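Local structure of programmed cell death 6-interacting protein (Homo sapiens, 5WA1) at residues L67-V75 against T88-I99; A235-Y244 against P352-K360. The protein sorts cargo into the intralumenal vesicles of multivesicular bodies and serves in cytokinesis and membrane repair, its Bro1 domain, described here, binding CHMP4 proteins. All coordinates share one frame; numbering follows the deposited sequence.

Contact 1: L67-V75 against T88-I99; sequences LSKLRRAAV and TLLRYYDQICSI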
loop_
_atom_site.group_PDB
_atom_site.type_symbol
_atom_site.label_atom_id
_atom_site.label_comp_id
_atom_site.label_asym_id
_atom_site.label_seq_id
_atom_site.Cartn_x
_atom_site.Cartn_y
_atom_site.Cartn_z
ATOM N N LEU A 67 14.397 -25.285 -1.627
ATOM C CA LEU A 67 13.647 -24.347 -0.802
ATOM C C LEU A 67 14.582 -23.436 -0.016
ATOM O O LEU A 67 14.325 -22.232 0.112
ATOM C CB LEU A 67 12.712 -25.094 0.146
ATOM C CG LEU A 67 11.957 -24.118 1.058
ATOM C CD1 LEU A 67 11.111 -23.148 0.236
ATOM C CD2 LEU A 67 11.114 -24.843 2.085
ATOM N N SER A 68 15.664 -23.997 0.524
ATOM C CA SER A 68 16.654 -23.174 1.213
ATOM C C SER A 68 17.278 -22.170 0.252
ATOM O O SER A 68 17.495 -21.005 0.610
ATOM C CB SER A 68 17.734 -24.064 1.843
ATOM O OG SER A 68 18.458 -23.343 2.835
ATOM N N LYS A 69 17.573 -22.611 -0.976
ATOM C CA LYS A 69 18.065 -21.700 -2.001
ATOM C C LYS A 69 17.048 -20.607 -2.288
ATOM O O LYS A 69 17.409 -19.431 -2.420
ATOM C CB LYS A 69 18.392 -22.487 -3.270
ATOM C CG LYS A 69 18.697 -21.645 -4.498
ATOM C CD LYS A 69 19.030 -22.556 -5.680
ATOM C CE LYS A 69 19.207 -21.779 -6.976
ATOM N NZ LYS A 69 19.546 -22.686 -8.111
ATOM N N LEU A 70 15.767 -20.977 -2.364
ATOM C CA LEU A 70 14.720 -20.000 -2.639
ATOM C C LEU A 70 14.625 -18.963 -1.529
ATOM O O LEU A 70 14.393 -17.780 -1.801
ATOM C CB LEU A 70 13.374 -20.701 -2.836
ATOM C CG LEU A 70 12.140 -19.794 -2.973
ATOM C CD1 LEU A 70 12.316 -18.820 -4.131
ATOM C CD2 LEU A 70 10.870 -20.619 -3.151
ATOM N N ARG A 71 14.806 -19.382 -0.272
ATOM C CA ARG A 71 14.768 -18.420 0.825
ATOM C C ARG A 71 15.886 -17.397 0.687
ATOM O O ARG A 71 15.666 -16.194 0.855
ATOM C CB ARG A 71 14.864 -19.133 2.180
ATOM C CG ARG A 71 14.711 -18.155 3.341
ATOM C CD ARG A 71 14.857 -18.787 4.719
ATOM N NE ARG A 71 14.263 -17.911 5.727
ATOM C CZ ARG A 71 14.918 -16.952 6.373
ATOM N NH1 ARG A 71 14.283 -16.202 7.268
ATOM N NH2 ARG A 71 16.210 -16.748 6.144
ATOM N N ARG A 72 17.105 -17.863 0.391
ATOM C CA ARG A 72 18.222 -16.941 0.217
ATOM C C ARG A 72 17.938 -15.934 -0.896
ATOM O O ARG A 72 18.253 -14.744 -0.761
ATOM C CB ARG A 72 19.508 -17.717 -0.071
ATOM C CG ARG A 72 19.966 -18.617 1.078
ATOM C CD ARG A 72 21.388 -19.128 0.863
ATOM N NE ARG A 72 21.486 -20.070 -0.251
ATOM C CZ ARG A 72 21.338 -21.386 -0.134
ATOM N NH1 ARG A 72 21.085 -21.927 1.052
ATOM N NH2 ARG A 72 21.443 -22.166 -1.203
ATOM N N ALA A 73 17.322 -16.385 -1.991
ATOM C CA ALA A 73 17.003 -15.467 -3.083
ATOM C C ALA A 73 15.865 -14.512 -2.724
ATOM O O ALA A 73 15.837 -13.376 -3.212
ATOM C CB ALA A 73 16.656 -16.258 -4.342
ATOM N N ALA A 74 14.917 -14.940 -1.887
ATOM C CA ALA A 74 13.760 -14.104 -1.574
ATOM C C ALA A 74 14.039 -13.082 -0.480
ATOM O O ALA A 74 13.508 -11.967 -0.530
ATOM C CB ALA A 74 12.565 -14.968 -1.154
ATOM N N VAL A 75 14.840 -13.432 0.531
ATOM C CA VAL A 75 15.007 -12.566 1.689
ATOM C C VAL A 75 16.463 -12.326 2.056
ATOM O O VAL A 75 16.732 -11.650 3.051
ATOM C CB VAL A 75 14.228 -13.098 2.913
ATOM C CG1 VAL A 75 12.719 -13.063 2.640
ATOM C CG2 VAL A 75 14.676 -14.498 3.289
ATOM N N THR A 88 9.781 -13.665 -6.897
ATOM C CA THR A 88 10.552 -14.572 -6.052
ATOM C C THR A 88 10.052 -14.540 -4.613
ATOM O O THR A 88 9.883 -15.590 -3.976
ATOM C CB THR A 88 12.037 -14.219 -6.116
ATOM O OG1 THR A 88 12.493 -14.332 -7.469
ATOM C CG2 THR A 88 12.845 -15.165 -5.232
ATOM N N LEU A 89 9.798 -13.342 -4.083
ATOM C CA LEU A 89 9.184 -13.232 -2.765
ATOM C C LEU A 89 7.821 -13.907 -2.740
ATOM O O LEU A 89 7.513 -14.674 -1.821
ATOM C CB LEU A 89 9.053 -11.758 -2.370
ATOM C CG LEU A 89 10.083 -11.266 -1.363
ATOM C CD1 LEU A 89 9.950 -9.769 -1.166
ATOM C CD2 LEU A 89 9.924 -12.012 -0.041
ATOM N N LEU A 90 6.976 -13.599 -3.732
ATOM C CA LEU A 90 5.650 -14.205 -3.795
ATOM C C LEU A 90 5.747 -15.721 -3.861
ATOM O O LEU A 90 5.006 -16.434 -3.172
ATOM C CB LEU A 90 4.890 -13.678 -5.006
ATOM C CG LEU A 90 4.600 -12.179 -4.982
ATOM C CD1 LEU A 90 3.891 -11.775 -6.260
ATOM C CD2 LEU A 90 3.784 -11.824 -3.758
ATOM N N ARG A 91 6.660 -16.231 -4.690
ATOM C CA ARG A 91 6.836 -17.673 -4.796
ATOM C C ARG A 91 7.250 -18.274 -3.459
ATOM O O ARG A 91 6.746 -19.334 -3.063
ATOM C CB ARG A 91 7.867 -17.999 -5.876
ATOM C CG ARG A 91 8.118 -19.495 -6.029
ATOM C CD ARG A 91 9.354 -19.795 -6.867
ATOM N NE ARG A 91 9.751 -21.196 -6.738
ATOM C CZ ARG A 91 10.884 -21.706 -7.209
ATOM N NH1 ARG A 91 11.748 -20.933 -7.855
ATOM N NH2 ARG A 91 11.154 -22.993 -7.031
ATOM N N TYR A 92 8.162 -17.612 -2.743
ATOM C CA TYR A 92 8.606 -18.163 -1.467
ATOM C C TYR A 92 7.484 -18.138 -0.432
ATOM O O TYR A 92 7.388 -19.056 0.390
ATOM C CB TYR A 92 9.846 -17.411 -0.971
ATOM C CG TYR A 92 10.347 -17.864 0.380
ATOM C CD1 TYR A 92 10.857 -19.148 0.560
ATOM C CD2 TYR A 92 10.305 -17.014 1.481
ATOM C CE1 TYR A 92 11.310 -19.571 1.796
ATOM C CE2 TYR A 92 10.758 -17.432 2.728
ATOM C CZ TYR A 92 11.258 -18.711 2.877
ATOM O OH TYR A 92 11.709 -19.138 4.105
ATOM N N TYR A 93 6.612 -17.125 -0.471
ATOM C CA TYR A 93 5.447 -17.133 0.411
ATOM C C TYR A 93 4.513 -18.289 0.084
ATOM O O TYR A 93 4.021 -18.972 0.990
ATOM C CB TYR A 93 4.690 -15.802 0.320
ATOM C CG TYR A 93 3.490 -15.754 1.234
ATOM C CD1 TYR A 93 3.639 -15.514 2.592
ATOM C CD2 TYR A 93 2.204 -15.963 0.742
ATOM C CE1 TYR A 93 2.546 -15.472 3.437
ATOM C CE2 TYR A 93 1.100 -15.918 1.581
ATOM C CZ TYR A 93 1.278 -15.673 2.925
ATOM O OH TYR A 93 0.187 -15.633 3.767
ATOM N N ASP A 94 4.253 -18.527 -1.204
ATOM C CA ASP A 94 3.420 -19.661 -1.592
ATOM C C ASP A 94 4.020 -20.977 -1.114
ATOM O O ASP A 94 3.297 -21.862 -0.645
ATOM C CB ASP A 94 3.235 -19.696 -3.110
ATOM C CG ASP A 94 2.287 -18.625 -3.616
ATOM O OD1 ASP A 94 1.570 -18.020 -2.791
ATOM O OD2 ASP A 94 2.253 -18.399 -4.845
ATOM N N GLN A 95 5.341 -21.122 -1.221
ATOM C CA GLN A 95 5.961 -22.396 -0.882
ATOM C C GLN A 95 5.843 -22.683 0.610
ATOM O O GLN A 95 5.505 -23.804 1.004
ATOM C CB GLN A 95 7.421 -22.403 -1.333
ATOM C CG GLN A 95 8.031 -23.796 -1.432
ATOM C CD GLN A 95 7.236 -24.718 -2.332
ATOM O OE1 GLN A 95 7.425 -24.737 -3.551
ATOM N NE2 GLN A 95 6.336 -25.494 -1.734
ATOM N N ILE A 96 6.079 -21.674 1.451
ATOM C CA ILE A 96 6.003 -21.865 2.898
ATOM C C ILE A 96 4.578 -22.204 3.330
ATOM O O ILE A 96 4.363 -23.097 4.161
ATOM C CB ILE A 96 6.534 -20.619 3.624
ATOM C CG1 ILE A 96 7.995 -20.362 3.239
ATOM C CG2 ILE A 96 6.388 -20.776 5.127
ATOM C CD1 ILE A 96 8.948 -21.456 3.648
ATOM N N CYS A 97 3.583 -21.500 2.785
ATOM C CA CYS A 97 2.202 -21.831 3.121
ATOM C C CYS A 97 1.872 -23.272 2.743
ATOM O O CYS A 97 1.191 -23.978 3.495
ATOM C CB CYS A 97 1.247 -20.855 2.440
ATOM S SG CYS A 97 1.467 -19.153 2.998
ATOM N N SER A 98 2.379 -23.739 1.599
ATOM C CA SER A 98 2.099 -25.087 1.110
ATOM C C SER A 98 2.837 -26.175 1.879
ATOM O O SER A 98 2.648 -27.357 1.575
ATOM C CB SER A 98 2.460 -25.188 -0.375
ATOM O OG SER A 98 1.539 -24.482 -1.180
ATOM N N ILE A 99 3.658 -25.814 2.862
ATOM C CA ILE A 99 4.500 -26.769 3.555
ATOM C C ILE A 99 4.075 -26.981 5.004
ATOM O O ILE A 99 4.271 -28.079 5.538
ATOM C CB ILE A 99 5.973 -26.315 3.468
ATOM C CG1 ILE A 99 6.530 -26.673 2.092
ATOM C CG2 ILE A 99 6.830 -26.910 4.574
ATOM C CD1 ILE A 99 7.851 -26.039 1.793
#
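Tyr92 and Leu70 interlock as knobs into holes between helix 56-75 and helix 83-97. The Tyr92 side chain sits among Leu67, Leu70, Arg71 and Ala74. Leu70 in turn fits among Thr88, Arg91, Tyr92 and Gln95. The two helix segments run in broadly opposite directions but well inclined, with axes 8.6 Å apart at closest approach and 137° between their directions.

Most of the contact is apolar. Ala74 CB lies 3.7 Å from Tyr92 CB, where the helices come close. Leu70 CG lies anti to the backbone N (chi1 173°), which brings it to 3.8 Å from Tyr92 CD1; from there the two methyls part. CD1 meets Thr88 CG2 at 3.9 Å, while CD2 lies over one face of the Arg91 guanidinium. Farther along, Leu67 also divides its methyls between two sides. Its CD1 reaches Gln95 CG at 3.6 Å and the edge of the Tyr92 ring, and its CD2 meets Ile99 CD1 tip to tip, though Ile99 is poorly ordered.

The aromatic contacts belong to Tyr92. Arg71 CA makes a CH-pi contact over one ring face, 4.0 Å from the centroid. Ile96 CG1 sits over the opposite face, toward the rim, from within the tyrosine's own helix.

The buried polar ends find their partners outside the two segments. Arg71 NE and Tyr92 OH both bind Glu140 OE2, by a salt bridge and a hydrogen bond. Gln95 is bonded at both ends of its amide, to Asp374 and Leu375.

Around this Bro1 helix pair, helix 137-157 packs on Tyr92, Tyr93 and Ile96. Helix 164-191 touches Leu90 and Tyr93, and strand 114-117 lies against Arg71 and Val75.

Contact 2: A235-Y244 against P352-K360; sequences AKLANQAADY and PIGKATLVK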
loop_
_atom_site.group_PDB
_atom_site.type_symbol
_atom_site.label_atom_id
_atom_site.label_comp_id
_atom_site.label_asym_id
_atom_site.label_seq_id
_atom_site.Cartn_x
_atom_site.Cartn_y
_atom_site.Cartn_z
ATOM N N ALA A 235 -14.125 14.633 -9.115
ATOM C CA ALA A 235 -14.335 15.194 -7.784
ATOM C C ALA A 235 -14.690 14.108 -6.775
ATOM O O ALA A 235 -14.197 14.124 -5.642
ATOM C CB ALA A 235 -15.425 16.278 -7.832
ATOM N N LYS A 236 -15.537 13.154 -7.167
ATOM C CA LYS A 236 -15.895 12.057 -6.274
ATOM C C LYS A 236 -14.722 11.107 -6.013
ATOM O O LYS A 236 -14.617 10.553 -4.911
ATOM C CB LYS A 236 -17.081 11.286 -6.858
ATOM C CG LYS A 236 -18.366 12.097 -6.898
ATOM C CD LYS A 236 -19.514 11.293 -7.477
ATOM C CE LYS A 236 -20.770 12.134 -7.568
ATOM N NZ LYS A 236 -21.886 11.406 -8.228
ATOM N N LEU A 237 -13.846 10.894 -6.997
ATOM C CA LEU A 237 -12.651 10.077 -6.745
ATOM C C LEU A 237 -11.694 10.784 -5.790
ATOM O O LEU A 237 -11.142 10.163 -4.873
ATOM C CB LEU A 237 -11.941 9.769 -8.059
ATOM C CG LEU A 237 -12.700 8.920 -9.090
ATOM C CD1 LEU A 237 -11.946 8.883 -10.398
ATOM C CD2 LEU A 237 -12.886 7.514 -8.572
ATOM N N ALA A 238 -11.486 12.089 -5.995
ATOM C CA ALA A 238 -10.645 12.861 -5.088
ATOM C C ALA A 238 -11.231 12.898 -3.687
ATOM O O ALA A 238 -10.503 12.769 -2.696
ATOM C CB ALA A 238 -10.457 14.288 -5.623
ATOM N N ASN A 239 -12.546 13.093 -3.582
ATOM C CA ASN A 239 -13.166 13.183 -2.264
ATOM C C ASN A 239 -12.992 11.875 -1.500
ATOM O O ASN A 239 -12.730 11.873 -0.289
ATOM C CB ASN A 239 -14.643 13.533 -2.411
ATOM C CG ASN A 239 -15.219 14.159 -1.158
ATOM O OD1 ASN A 239 -14.513 14.826 -0.400
ATOM N ND2 ASN A 239 -16.501 13.934 -0.924
ATOM N N GLN A 240 -13.126 10.750 -2.199
ATOM C CA GLN A 240 -12.924 9.458 -1.553
ATOM C C GLN A 240 -11.473 9.272 -1.122
ATOM O O GLN A 240 -11.208 8.722 -0.047
ATOM C CB GLN A 240 -13.352 8.332 -2.494
ATOM C CG GLN A 240 -13.112 6.950 -1.900
ATOM C CD GLN A 240 -13.886 6.735 -0.623
ATOM O OE1 GLN A 240 -15.113 6.778 -0.622
ATOM N NE2 GLN A 240 -13.172 6.506 0.475
ATOM N N ALA A 241 -10.522 9.692 -1.956
ATOM C CA ALA A 241 -9.122 9.622 -1.557
ATOM C C ALA A 241 -8.864 10.466 -0.318
ATOM O O ALA A 241 -8.083 10.079 0.562
ATOM C CB ALA A 241 -8.226 10.073 -2.710
ATOM N N ALA A 242 -9.525 11.621 -0.226
ATOM C CA ALA A 242 -9.399 12.459 0.959
ATOM C C ALA A 242 -9.847 11.712 2.203
ATOM O O ALA A 242 -9.187 11.780 3.246
ATOM C CB ALA A 242 -10.213 13.757 0.776
ATOM N N ASP A 243 -10.962 10.978 2.110
ATOM C CA ASP A 243 -11.430 10.188 3.247
ATOM C C ASP A 243 -10.397 9.146 3.670
ATOM O O ASP A 243 -10.175 8.939 4.872
ATOM C CB ASP A 243 -12.750 9.497 2.907
ATOM C CG ASP A 243 -13.948 10.306 3.322
ATOM O OD1 ASP A 243 -13.794 11.528 3.534
ATOM O OD2 ASP A 243 -15.041 9.718 3.440
ATOM N N TYR A 244 -9.762 8.476 2.701
ATOM C CA TYR A 244 -8.774 7.447 3.041
ATOM C C TYR A 244 -7.536 8.057 3.678
ATOM O O TYR A 244 -7.015 7.532 4.667
ATOM C CB TYR A 244 -8.357 6.665 1.790
ATOM C CG TYR A 244 -9.373 5.716 1.238
ATOM C CD1 TYR A 244 -10.173 4.943 2.076
ATOM C CD2 TYR A 244 -9.509 5.563 -0.137
ATOM C CE1 TYR A 244 -11.094 4.044 1.551
ATOM C CE2 TYR A 244 -10.428 4.673 -0.668
ATOM C CZ TYR A 244 -11.211 3.919 0.172
ATOM O OH TYR A 244 -12.115 3.033 -0.371
ATOM N N PRO A 352 -22.840 18.373 -0.175
ATOM C CA PRO A 352 -21.575 17.640 -0.101
ATOM C C PRO A 352 -21.218 17.018 -1.438
ATOM O O PRO A 352 -22.087 16.604 -2.208
ATOM C CB PRO A 352 -21.845 16.560 0.957
ATOM C CG PRO A 352 -23.338 16.396 0.952
ATOM C CD PRO A 352 -23.884 17.772 0.675
ATOM N N ILE A 353 -19.914 16.974 -1.719
ATOM C CA ILE A 353 -19.435 16.211 -2.866
ATOM C C ILE A 353 -19.556 14.730 -2.544
ATOM O O ILE A 353 -19.266 14.298 -1.420
ATOM C CB ILE A 353 -17.986 16.601 -3.208
ATOM C CG1 ILE A 353 -17.902 18.108 -3.501
ATOM C CG2 ILE A 353 -17.461 15.779 -4.379
ATOM C CD1 ILE A 353 -16.481 18.659 -3.568
ATOM N N GLY A 354 -20.024 13.950 -3.510
ATOM C CA GLY A 354 -20.140 12.519 -3.325
ATOM C C GLY A 354 -18.774 11.853 -3.247
ATOM O O GLY A 354 -17.722 12.492 -3.276
ATOM N N LYS A 355 -18.806 10.522 -3.154
ATOM C CA LYS A 355 -17.598 9.716 -3.027
ATOM C C LYS A 355 -17.716 8.494 -3.922
ATOM O O LYS A 355 -18.765 7.851 -3.960
ATOM C CB LYS A 355 -17.362 9.278 -1.572
ATOM C CG LYS A 355 -16.811 10.405 -0.712
ATOM C CD LYS A 355 -17.017 10.174 0.767
ATOM C CE LYS A 355 -16.689 11.445 1.523
ATOM N NZ LYS A 355 -17.051 11.345 2.962
ATOM N N ALA A 356 -16.640 8.179 -4.643
ATOM C CA ALA A 356 -16.584 6.976 -5.469
ATOM C C ALA A 356 -15.294 6.222 -5.178
ATOM O O ALA A 356 -14.200 6.743 -5.423
ATOM C CB ALA A 356 -16.673 7.322 -6.956
ATOM N N THR A 357 -15.416 4.996 -4.673
ATOM C CA THR A 357 -14.258 4.171 -4.350
ATOM C C THR A 357 -14.039 3.158 -5.470
ATOM O O THR A 357 -14.945 2.391 -5.808
ATOM C CB THR A 357 -14.433 3.471 -2.998
ATOM O OG1 THR A 357 -13.456 2.426 -2.864
ATOM C CG2 THR A 357 -15.830 2.889 -2.852
ATOM N N LEU A 358 -12.848 3.185 -6.060
ATOM C CA LEU A 358 -12.453 2.279 -7.130
ATOM C C LEU A 358 -11.490 1.197 -6.670
ATOM O O LEU A 358 -11.022 0.408 -7.499
ATOM C CB LEU A 358 -11.804 3.073 -8.272
ATOM C CG LEU A 358 -12.730 3.565 -9.389
ATOM C CD1 LEU A 358 -13.120 2.399 -10.268
ATOM C CD2 LEU A 358 -13.969 4.227 -8.825
ATOM N N VAL A 359 -11.176 1.133 -5.380
ATOM C CA VAL A 359 -10.098 0.277 -4.902
ATOM C C VAL A 359 -10.611 -0.663 -3.825
ATOM O O VAL A 359 -11.596 -0.379 -3.132
ATOM C CB VAL A 359 -8.915 1.118 -4.381
ATOM C CG1 VAL A 359 -8.311 1.917 -5.525
ATOM C CG2 VAL A 359 -9.378 2.049 -3.269
ATOM N N LYS A 360 -9.927 -1.800 -3.695
ATOM C CA LYS A 360 -10.233 -2.816 -2.701
ATOM C C LYS A 360 -8.917 -3.418 -2.233
ATOM O O LYS A 360 -7.980 -3.558 -3.023
ATOM C CB LYS A 360 -11.152 -3.899 -3.293
ATOM C CG LYS A 360 -11.542 -5.011 -2.331
ATOM C CD LYS A 360 -12.448 -4.501 -1.219
ATOM C CE LYS A 360 -12.621 -5.543 -0.120
ATOM N NZ LYS A 360 -13.430 -5.027 1.020
#
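Leu237 CD2 meets Leu358 CD2 at 3.5 Å, a tight methyl contact, and Ala356 CB lies beside it. All three residues also pack on apolar side chains of the bound peptide. At the two ends, Ala235 CB touches Ile353 CG2, and Tyr244 CE2 touches Val359 CG2.

Residues 352-360 form an irregular, largely extended strip laid across helix 231-252 of the Bro1 domain. Both segments fall in the region that interacts with CHMP4 proteins. The strip is tied to the helix by its backbone: Ala356 N donates to Lys236 O at 3.1 Å. That oxygen also accepts the helical bond from Gln240 N, and the two donors approach from opposite faces of its plane.

Asn239 holds CG anti to the backbone N (chi1 -158°), bringing ND2 to Gly354 O in a nearly straight bond (3.0 Å, 163°). The acceptor lies in the amide plane, but the nitrogen sits above the carbonyl plane. Tyr244 OH and Thr357 OG1 share a hydrogen bond of 2.9 Å at the ring edge, while Gln240 NE2 lies over one face of the ring. Outermost, the extended Lys355 chain passes Asn239 and crosses Asp243 at about a right angle. Its NZ forms a 2.6 Å salt bridge with Asp243 OD2, on the syn side of the carboxylate but 27° out of its plane.

Contact 1 is a buried helix-helix contact, while contact 2 is partly buried and joins a helix to a loop. Their centres are 37 Å apart, on opposite sides of the chain's centre, and they do not touch. They share no helix. Contact 1 joins helices close in sequence; contact 2 brings together segments more than 100 residues apart. The chemistry differs accordingly. No clear hydrogen bond crosses contact 1, whose buried polar groups turn to residues outside it. Contact 2 has direct hydrogen bonds and a salt bridge between its segments. Of the two, contact 2 is the one whose apolar side meets the bound peptide.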